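Local coordinates for exopolygalacturonase (Yersinia enterocolitica, PDB 2UVE), which probably cleaves polygalacturonan, the backbone of pectin, from the chain end by hydrolysis, at residues I66-I71 / G79-N84; Q127-A132 / S143-A148. One frame throughout, in Å; residues are numbered along the deposited sequence.

Contact 1: I66-I71 / G79-N84. With NI (nickel (II) ion), chain E.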
loop_
_atom_site.group_PDB
_atom_site.type_symbol
_atom_site.label_atom_id
_atom_site.label_comp_id
_atom_site.label_asym_id
_atom_site.label_seq_id
_atom_site.Cartn_x
_atom_site.Cartn_y
_atom_site.Cartn_z
ATOM N N ILE A 66 -23.519 -10.228 8.348
ATOM C CA ILE A 66 -23.602 -8.991 7.555
ATOM C C ILE A 66 -23.236 -9.311 6.125
ATOM O O ILE A 66 -22.161 -9.888 5.855
ATOM C CB ILE A 66 -22.663 -7.879 8.129
ATOM C CG1 ILE A 66 -22.839 -7.778 9.644
ATOM C CG2 ILE A 66 -22.927 -6.527 7.448
ATOM C CD1 ILE A 66 -21.722 -7.098 10.395
ATOM N N VAL A 67 -24.119 -8.950 5.201
ATOM C CA VAL A 67 -23.888 -9.238 3.784
ATOM C C VAL A 67 -23.693 -7.980 2.960
ATOM O O VAL A 67 -23.285 -8.056 1.802
ATOM C CB VAL A 67 -25.006 -10.147 3.174
ATOM C CG1 VAL A 67 -25.011 -11.519 3.878
ATOM C CG2 VAL A 67 -26.422 -9.468 3.227
ATOM N N ASP A 68 -23.976 -6.824 3.568
ATOM C CA ASP A 68 -23.948 -5.529 2.875
ATOM C C ASP A 68 -24.206 -4.388 3.860
ATOM O O ASP A 68 -24.374 -4.601 5.078
ATOM C CB ASP A 68 -24.990 -5.493 1.738
ATOM C CG ASP A 68 -24.537 -4.689 0.518
ATOM O OD1 ASP A 68 -23.611 -3.844 0.587
ATOM O OD2 ASP A 68 -25.135 -4.911 -0.554
ATOM N N TYR A 69 -24.167 -3.177 3.319
ATOM C CA TYR A 69 -24.413 -1.969 4.071
ATOM C C TYR A 69 -25.204 -1.070 3.178
ATOM O O TYR A 69 -24.913 -0.978 1.974
ATOM C CB TYR A 69 -23.114 -1.247 4.430
ATOM C CG TYR A 69 -22.414 -1.871 5.567
ATOM C CD1 TYR A 69 -22.725 -1.504 6.896
ATOM C CD2 TYR A 69 -21.454 -2.865 5.344
ATOM C CE1 TYR A 69 -22.081 -2.092 7.944
ATOM C CE2 TYR A 69 -20.798 -3.449 6.394
ATOM C CZ TYR A 69 -21.123 -3.063 7.686
ATOM O OH TYR A 69 -20.467 -3.662 8.729
ATOM N N GLN A 70 -26.175 -0.386 3.769
ATOM C CA GLN A 70 -26.950 0.622 3.027
ATOM C C GLN A 70 -26.686 1.968 3.615
ATOM O O GLN A 70 -26.519 2.109 4.825
ATOM C CB GLN A 70 -28.449 0.340 3.056
ATOM C CG GLN A 70 -28.857 -1.062 2.592
ATOM C CD GLN A 70 -30.388 -1.281 2.712
ATOM O OE1 GLN A 70 -31.144 -0.337 3.007
ATOM N NE2 GLN A 70 -30.834 -2.522 2.499
ATOM N N ILE A 71 -26.668 2.952 2.734
ATOM C CA ILE A 71 -26.196 4.263 3.052
ATOM C C ILE A 71 -27.380 5.169 2.807
ATOM O O ILE A 71 -28.046 5.032 1.788
ATOM C CB ILE A 71 -24.951 4.695 2.163
ATOM C CG1 ILE A 71 -23.683 3.985 2.635
ATOM C CG2 ILE A 71 -24.749 6.223 2.205
ATOM C CD1 ILE A 71 -23.544 2.523 2.235
ATOM N N GLY A 79 -28.160 3.952 -1.465
ATOM C CA GLY A 79 -27.952 2.657 -2.074
ATOM C C GLY A 79 -27.204 1.731 -1.155
ATOM O O GLY A 79 -27.025 2.020 0.023
ATOM N N LYS A 80 -26.768 0.605 -1.719
ATOM C CA LYS A 80 -25.945 -0.377 -1.005
ATOM C C LYS A 80 -24.444 -0.234 -1.372
ATOM O O LYS A 80 -24.109 0.099 -2.493
ATOM C CB LYS A 80 -26.422 -1.783 -1.324
ATOM C CG LYS A 80 -27.932 -1.974 -1.216
ATOM C CD LYS A 80 -28.248 -3.424 -0.964
ATOM C CE LYS A 80 -28.027 -4.283 -2.183
ATOM N NZ LYS A 80 -29.188 -5.243 -2.337
ATOM N N ALA A 81 -23.580 -0.504 -0.400
ATOM C CA ALA A 81 -22.112 -0.520 -0.570
ATOM C C ALA A 81 -21.614 -1.447 -1.691
ATOM O O ALA A 81 -20.828 -1.003 -2.557
ATOM C CB ALA A 81 -21.434 -0.850 0.783
ATOM N N SER A 82 -22.068 -2.713 -1.706
ATOM C CA SER A 82 -21.807 -3.648 -2.833
ATOM C C SER A 82 -22.035 -3.023 -4.233
ATOM O O SER A 82 -21.127 -2.921 -5.034
ATOM C CB SER A 82 -22.667 -4.909 -2.706
ATOM O OG SER A 82 -24.046 -4.557 -2.771
ATOM N N ASP A 83 -23.255 -2.593 -4.499
ATOM C CA ASP A 83 -23.620 -1.901 -5.759
ATOM C C ASP A 83 -22.800 -0.641 -6.046
ATOM O O ASP A 83 -22.410 -0.347 -7.193
ATOM C CB ASP A 83 -25.111 -1.508 -5.702
ATOM C CG ASP A 83 -26.064 -2.751 -5.609
ATOM O OD1 ASP A 83 -25.746 -3.802 -6.231
ATOM O OD2 ASP A 83 -27.138 -2.669 -4.948
ATOM N N ASN A 84 -22.592 0.157 -5.003
ATOM C CA ASN A 84 -21.821 1.385 -5.193
ATOM C C ASN A 84 -20.359 1.060 -5.619
ATOM O O ASN A 84 -19.867 1.662 -6.534
ATOM C CB ASN A 84 -21.893 2.267 -3.944
ATOM C CG ASN A 84 -21.130 3.562 -4.096
ATOM O OD1 ASN A 84 -19.936 3.617 -3.742
ATOM N ND2 ASN A 84 -21.800 4.620 -4.632
HETATM NI NI NI E . -25.843 -5.786 -5.880
#

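Contact 2: Q127-A132 / S143-A148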
loop_
_atom_site.group_PDB
_atom_site.type_symbol
_atom_site.label_atom_id
_atom_site.label_comp_id
_atom_site.label_asym_id
_atom_site.label_seq_id
_atom_site.Cartn_x
_atom_site.Cartn_y
_atom_site.Cartn_z
ATOM N N GLN A 127 -26.141 15.272 5.413
ATOM C CA GLN A 127 -26.075 14.389 6.568
ATOM C C GLN A 127 -26.088 12.949 6.029
ATOM O O GLN A 127 -26.644 12.709 4.967
ATOM C CB GLN A 127 -27.230 14.703 7.554
ATOM C CG GLN A 127 -27.255 13.880 8.835
ATOM C CD GLN A 127 -28.199 12.654 8.761
ATOM O OE1 GLN A 127 -28.619 12.129 9.792
ATOM N NE2 GLN A 127 -28.550 12.217 7.545
ATOM N N PHE A 128 -25.436 12.018 6.731
ATOM C CA PHE A 128 -25.236 10.644 6.246
ATOM C C PHE A 128 -25.297 9.692 7.433
ATOM O O PHE A 128 -24.794 10.010 8.508
ATOM C CB PHE A 128 -23.864 10.477 5.549
ATOM C CG PHE A 128 -23.728 11.233 4.252
ATOM C CD1 PHE A 128 -24.471 10.870 3.152
ATOM C CD2 PHE A 128 -22.837 12.300 4.131
ATOM C CE1 PHE A 128 -24.361 11.571 1.948
ATOM C CE2 PHE A 128 -22.692 12.991 2.927
ATOM C CZ PHE A 128 -23.462 12.623 1.841
ATOM N N THR A 129 -25.970 8.555 7.251
ATOM C CA THR A 129 -25.873 7.444 8.190
ATOM C C THR A 129 -25.651 6.180 7.373
ATOM O O THR A 129 -25.845 6.182 6.155
ATOM C CB THR A 129 -27.140 7.267 9.065
ATOM O OG1 THR A 129 -28.286 7.112 8.221
ATOM C CG2 THR A 129 -27.314 8.459 10.009
ATOM N N VAL A 130 -25.249 5.108 8.048
ATOM C CA VAL A 130 -25.082 3.819 7.407
ATOM C C VAL A 130 -25.756 2.729 8.251
ATOM O O VAL A 130 -25.728 2.789 9.467
ATOM C CB VAL A 130 -23.545 3.519 7.123
ATOM C CG1 VAL A 130 -22.727 3.430 8.418
ATOM C CG2 VAL A 130 -23.372 2.266 6.287
ATOM N N LYS A 131 -26.357 1.724 7.595
ATOM C CA LYS A 131 -26.848 0.526 8.318
ATOM C C LYS A 131 -26.289 -0.768 7.731
ATOM O O LYS A 131 -26.192 -0.895 6.499
ATOM C CB LYS A 131 -28.388 0.430 8.270
ATOM C CG LYS A 131 -29.143 1.514 8.956
ATOM C CD LYS A 131 -30.619 1.207 8.910
ATOM C CE LYS A 131 -31.466 2.328 9.546
ATOM N NZ LYS A 131 -32.919 2.240 9.166
ATOM N N ALA A 132 -25.950 -1.704 8.616
ATOM C CA ALA A 132 -25.657 -3.087 8.267
ATOM C C ALA A 132 -26.911 -3.817 7.762
ATOM O O ALA A 132 -28.008 -3.737 8.354
ATOM C CB ALA A 132 -25.048 -3.841 9.450
ATOM N N SER A 143 -26.070 4.113 12.124
ATOM C CA SER A 143 -24.887 4.654 12.790
ATOM C C SER A 143 -25.228 6.070 13.275
ATOM O O SER A 143 -26.144 6.701 12.735
ATOM C CB SER A 143 -23.706 4.714 11.812
ATOM O OG SER A 143 -24.025 5.561 10.733
ATOM N N LYS A 144 -24.501 6.548 14.287
ATOM C CA LYS A 144 -24.391 7.978 14.576
ATOM C C LYS A 144 -24.218 8.671 13.225
ATOM O O LYS A 144 -23.395 8.235 12.427
ATOM C CB LYS A 144 -23.164 8.236 15.451
ATOM C CG LYS A 144 -23.428 8.078 16.934
ATOM C CD LYS A 144 -22.272 7.422 17.704
ATOM C CE LYS A 144 -22.763 7.081 19.104
ATOM N NZ LYS A 144 -22.166 5.858 19.752
ATOM N N PRO A 145 -25.024 9.722 12.939
ATOM C CA PRO A 145 -24.863 10.445 11.693
ATOM C C PRO A 145 -23.566 11.237 11.608
ATOM O O PRO A 145 -22.893 11.470 12.613
ATOM C CB PRO A 145 -26.040 11.421 11.723
ATOM C CG PRO A 145 -26.296 11.649 13.169
ATOM C CD PRO A 145 -26.138 10.288 13.739
ATOM N N ILE A 146 -23.229 11.637 10.390
ATOM C CA ILE A 146 -22.208 12.617 10.163
ATOM C C ILE A 146 -22.822 13.617 9.246
ATOM O O ILE A 146 -23.727 13.280 8.473
ATOM C CB ILE A 146 -20.855 12.033 9.550
ATOM C CG1 ILE A 146 -21.020 11.540 8.093
ATOM C CG2 ILE A 146 -20.256 10.995 10.482
ATOM C CD1 ILE A 146 -19.714 11.441 7.346
ATOM N N THR A 147 -22.365 14.854 9.377
ATOM C CA THR A 147 -22.572 15.895 8.368
ATOM C C THR A 147 -21.225 16.137 7.698
ATOM O O THR A 147 -20.170 16.100 8.356
ATOM C CB THR A 147 -23.073 17.254 8.971
ATOM O OG1 THR A 147 -23.902 16.996 10.102
ATOM C CG2 THR A 147 -23.847 18.065 7.951
ATOM N N ALA A 148 -21.282 16.375 6.395
ATOM C CA ALA A 148 -20.108 16.629 5.586
ATOM C C ALA A 148 -20.478 17.607 4.483
ATOM O O ALA A 148 -21.596 17.605 3.994
ATOM C CB ALA A 148 -19.583 15.322 4.983
#

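Contact 1: I66-I71 / G79-N84
Asp-68, on the first strand of a beta hairpin in the fibronectin type III domain, holds Ser-82 in the first turn of the helix that follows the second strand, with Lys-80 at the N-cap position. Asp-68 OD1 takes the backbone N of Ser-82 at 3.0 Å on the syn lone pair, nearly straight at 175°, and on its anti side also takes the N of Tyr-69, which comes from 31° out of the carboxylate plane. Ser-82 OG is also modelled as a donor to Asp-68 OD2, but so close that the exact length is doubtful. The side chain of Lys-80 bends past, CE 3.4 Å from Asp-68 OD2, while NZ stays beyond salt-bridge distance.

Backbone bonds carry the antiparallel ladder: Ala-81 N to Tyr-69 O at 2.8 Å and Ile-71 N to Gly-79 O at 2.9 Å, with a weak return from Gly-79 N to Ile-71 O. Gln-70 and Lys-80 lie side by side on one face, and the amide NE2 of Gln-70 bonds Gln-133.

Apolar contact is light. Ala-81 CB sits 4.0 Å from Tyr-69 CB and 4.2 Å from Ile-71 CD1. In the same first turn of the helix, Asp-83 OD1 binds a nickel ion at 2.0 Å.

Contact 2: Q127-A132 / S143-A148
The OG of Ser-143 is held from two sides: it accepts the backbone N of Val-130 at 3.0 Å, and it donates to the O of Lys-144, approaching from above that carbonyl's plane. This hydroxyl stands in for a main-chain acceptor toward the loop end of a beta hairpin in the fibronectin type III domain, where the chain entering strand 146-149 is still loop. With chi1 at 61° OG lies between the N and carbonyl carbon of Ser-143, and the same oxygen rests 3.4 Å from Val-130 CG1. Ser-143 N bonds Val-130 O at 3.0 Å, tilted 19° from the plane of that carbonyl.

Further along, regular antiparallel pairing takes over. Phe-128 and Ile-146 form a hydrogen-bonded pair, with Phe-128 N giving to Ile-146 O at 2.7 Å and Ile-146 N returning to Phe-128 O at 2.9 Å. Gln-127 and Thr-147 follow as a non-hydrogen-bonded pair.

The two faces differ in character. On one, Phe-128 and Ile-146 face strand 53-58, where both touch Leu-55. Ile-146 CG1 meets Phe-128 CB at 4.0 Å and lies at the edge of the ring, near its plane; the methyl of Ala-148 also sits at that edge. On the other, Pro-145 CB lies over the gap between Gln-127 CG and Thr-129 CG2. The methyl of Thr-129 points beside its own backbone N, which brings CG2 to 3.7 Å from Pro-145 CB and 3.4 Å from Ser-143 O.

Overall arrangement
Starting from the N terminus, the chain passes through strand 53-58 and reaches strand 66-73, then doubles back through strand 76-80 into helix 81-88; contact 1 closes this short loop. Only afterwards does it run out through strand 125-134 and back along 146-149, where contact 2 closes the second hairpin. The two loops therefore lie in series, neither enclosing nor crossing the other. In space they merge: strands 66-73 and 125-134 are antiparallel neighbours, so the hairpins form one four-stranded sheet, ordered 76-80, 66-73, 125-134, 146-149. Gln-70 N probably bonds Lys-131 O at this seam, and the contact centres are about 13 Å apart.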